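Local coordinates for protein tyrocidine synthase 2 (Brevibacillus parabrevis, PDB 6TA8) that belongs to the nonribosomal peptide synthetases, large modular enzymes, and contains a condensation domain, at residues D338-I343 with I463-A468. Residues are numbered along the deposited sequence; the frame is centred on the assembly and turned at random.
Sequences DLPYQI and IEHCMA
H465, near the C-terminal end of helix 445-466, reaches across to the N-terminal start of helix 339-351 and brings its imidazole among P340, L339 and I343, joining two helices of the condensation-domain fold. Its CB already points at the other helix, and CG, roughly anti to the backbone N (chi1 153°), carries the ring on beside the carbonyl carbon. The closest meeting is with the proline: P340 CG lies 3.4 Å from H465 CE1, the pyrrolidine approaching the imidazole obliquely. Proline suits this place because the backbone N-H groups of a helix's first turn have no in-helix acceptor, so a residue without one costs no hydrogen bond there, while its compact ring offers the histidine an apolar surface. I343, one turn after L339, brings its long branch to the ring edge, with CD1 4.2 Å from H465 CD2. L339 CD2 lies 4.3 Å from that same H465 CD2 and stands oblique to the ring. H465 NE2 is hydrogen-bonded to the hydroxyl OH of Y273, a residue of helix 270-273 that also touches P340 and C466; this bond should limit rotation of the imidazole. Deeper in, the small, weakly polar thiol of C466 packs as an apolar group against the isoleucine, SG lying 4.0 Å from I343 CD1.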
loop_
_atom_site.group_PDB
_atom_site.type_symbol
_atom_site.label_atom_id
_atom_site.label_comp_id
_atom_site.label_asym_id
_atom_site.label_seq_id
_atom_site.Cartn_x
_atom_site.Cartn_y
_atom_site.Cartn_z
ATOM N N ASP A 338 14.637 -12.880 26.252
ATOM C CA ASP A 338 14.762 -14.114 25.477
ATOM C C ASP A 338 14.314 -13.826 24.050
ATOM O O ASP A 338 13.130 -13.896 23.719
ATOM C CB ASP A 338 13.941 -15.229 26.115
ATOM C CG ASP A 338 14.411 -16.611 25.703
ATOM O OD1 ASP A 338 15.137 -16.720 24.693
ATOM O OD2 ASP A 338 14.051 -17.590 26.389
ATOM N N LEU A 339 15.279 -13.494 23.193
ATOM C CA LEU A 339 15.001 -13.224 21.787
ATOM C C LEU A 339 14.534 -14.482 21.055
ATOM O O LEU A 339 13.621 -14.391 20.223
ATOM C CB LEU A 339 16.227 -12.625 21.094
ATOM C CG LEU A 339 15.914 -11.503 20.103
ATOM C CD1 LEU A 339 15.279 -10.331 20.827
ATOM C CD2 LEU A 339 17.166 -11.064 19.357
ATOM N N PRO A 340 15.125 -15.662 21.301
ATOM C CA PRO A 340 14.516 -16.888 20.755
ATOM C C PRO A 340 13.056 -17.049 21.148
ATOM O O PRO A 340 12.212 -17.338 20.290
ATOM C CB PRO A 340 15.401 -17.996 21.336
ATOM C CG PRO A 340 16.724 -17.364 21.478
ATOM C CD PRO A 340 16.459 -15.938 21.872
ATOM N N TYR A 341 12.731 -16.856 22.427
ATOM C CA TYR A 341 11.338 -16.923 22.854
ATOM C C TYR A 341 10.522 -15.770 22.284
ATOM O O TYR A 341 9.310 -15.908 22.087
ATOM C CB TYR A 341 11.265 -16.940 24.383
ATOM C CG TYR A 341 9.888 -16.688 24.958
ATOM C CD1 TYR A 341 8.917 -17.682 24.950
ATOM C CD2 TYR A 341 9.564 -15.460 25.521
ATOM C CE1 TYR A 341 7.661 -17.457 25.480
ATOM C CE2 TYR A 341 8.311 -15.227 26.054
ATOM C CZ TYR A 341 7.364 -16.227 26.031
ATOM O OH TYR A 341 6.114 -16.000 26.559
ATOM N N GLN A 342 11.167 -14.634 21.999
ATOM C CA GLN A 342 10.446 -13.487 21.457
ATOM C C GLN A 342 10.052 -13.716 20.003
ATOM O O GLN A 342 8.917 -13.424 19.608
ATOM C CB GLN A 342 11.297 -12.225 21.586
ATOM C CG GLN A 342 10.541 -10.936 21.315
ATOM C CD GLN A 342 9.625 -10.548 22.457
ATOM O OE1 GLN A 342 9.919 -10.818 23.620
ATOM N NE2 GLN A 342 8.507 -9.909 22.131
ATOM N N ILE A 343 10.978 -14.230 19.190
ATOM C CA ILE A 343 10.674 -14.483 17.784
ATOM C C ILE A 343 9.625 -15.580 17.651
ATOM O O ILE A 343 8.681 -15.460 16.862
ATOM C CB ILE A 343 11.960 -14.828 17.012
ATOM C CG1 ILE A 343 12.980 -13.697 17.147
ATOM C CG2 ILE A 343 11.650 -15.087 15.544
ATOM C CD1 ILE A 343 14.337 -14.030 16.571
ATOM N N ILE A 463 19.443 -10.532 13.123
ATOM C CA ILE A 463 20.163 -11.190 12.036
ATOM C C ILE A 463 21.480 -11.774 12.531
ATOM O O ILE A 463 21.917 -12.827 12.051
ATOM C CB ILE A 463 20.381 -10.216 10.863
ATOM C CG1 ILE A 463 21.168 -8.985 11.317
ATOM C CG2 ILE A 463 19.048 -9.802 10.266
ATOM C CD1 ILE A 463 22.161 -8.480 10.292
ATOM N N GLU A 464 22.132 -11.117 13.492
ATOM C CA GLU A 464 23.355 -11.660 14.068
ATOM C C GLU A 464 23.078 -12.774 15.070
ATOM O O GLU A 464 23.962 -13.601 15.317
ATOM C CB GLU A 464 24.165 -10.545 14.732
ATOM C CG GLU A 464 24.675 -9.497 13.754
ATOM C CD GLU A 464 25.235 -8.271 14.449
ATOM O OE1 GLU A 464 25.900 -8.427 15.494
ATOM O OE2 GLU A 464 25.007 -7.148 13.949
ATOM N N HIS A 465 21.877 -12.812 15.648
ATOM C CA HIS A 465 21.504 -13.925 16.514
ATOM C C HIS A 465 21.013 -15.117 15.702
ATOM O O HIS A 465 21.319 -16.267 16.035
ATOM C CB HIS A 465 20.435 -13.482 17.513
ATOM C CG HIS A 465 19.549 -14.593 17.984
ATOM N ND1 HIS A 465 19.983 -15.573 18.850
ATOM C CD2 HIS A 465 18.254 -14.878 17.711
ATOM C CE1 HIS A 465 18.994 -16.416 19.090
ATOM N NE2 HIS A 465 17.933 -16.016 18.411
ATOM N N CYS A 466 20.259 -14.860 14.631
ATOM C CA CYS A 466 19.749 -15.935 13.789
ATOM C C CYS A 466 20.819 -16.532 12.884
ATOM O O CYS A 466 20.644 -17.657 12.402
ATOM C CB CYS A 466 18.581 -15.431 12.938
ATOM S SG CYS A 466 17.090 -15.035 13.879
ATOM N N MET A 467 21.913 -15.809 12.637
ATOM C CA MET A 467 23.011 -16.360 11.855
ATOM C C MET A 467 23.943 -17.224 12.690
ATOM O O MET A 467 24.667 -18.054 12.129
ATOM C CB MET A 467 23.811 -15.235 11.194
ATOM C CG MET A 467 23.403 -14.949 9.758
ATOM S SD MET A 467 24.232 -13.503 9.078
ATOM C CE MET A 467 25.925 -13.825 9.569
ATOM N N ALA A 468 23.942 -17.049 14.012
ATOM C CA ALA A 468 24.749 -17.899 14.878
ATOM C C ALA A 468 24.089 -19.248 15.126
ATOM O O ALA A 468 24.789 -20.242 15.352
ATOM C CB ALA A 468 25.019 -17.193 16.207
#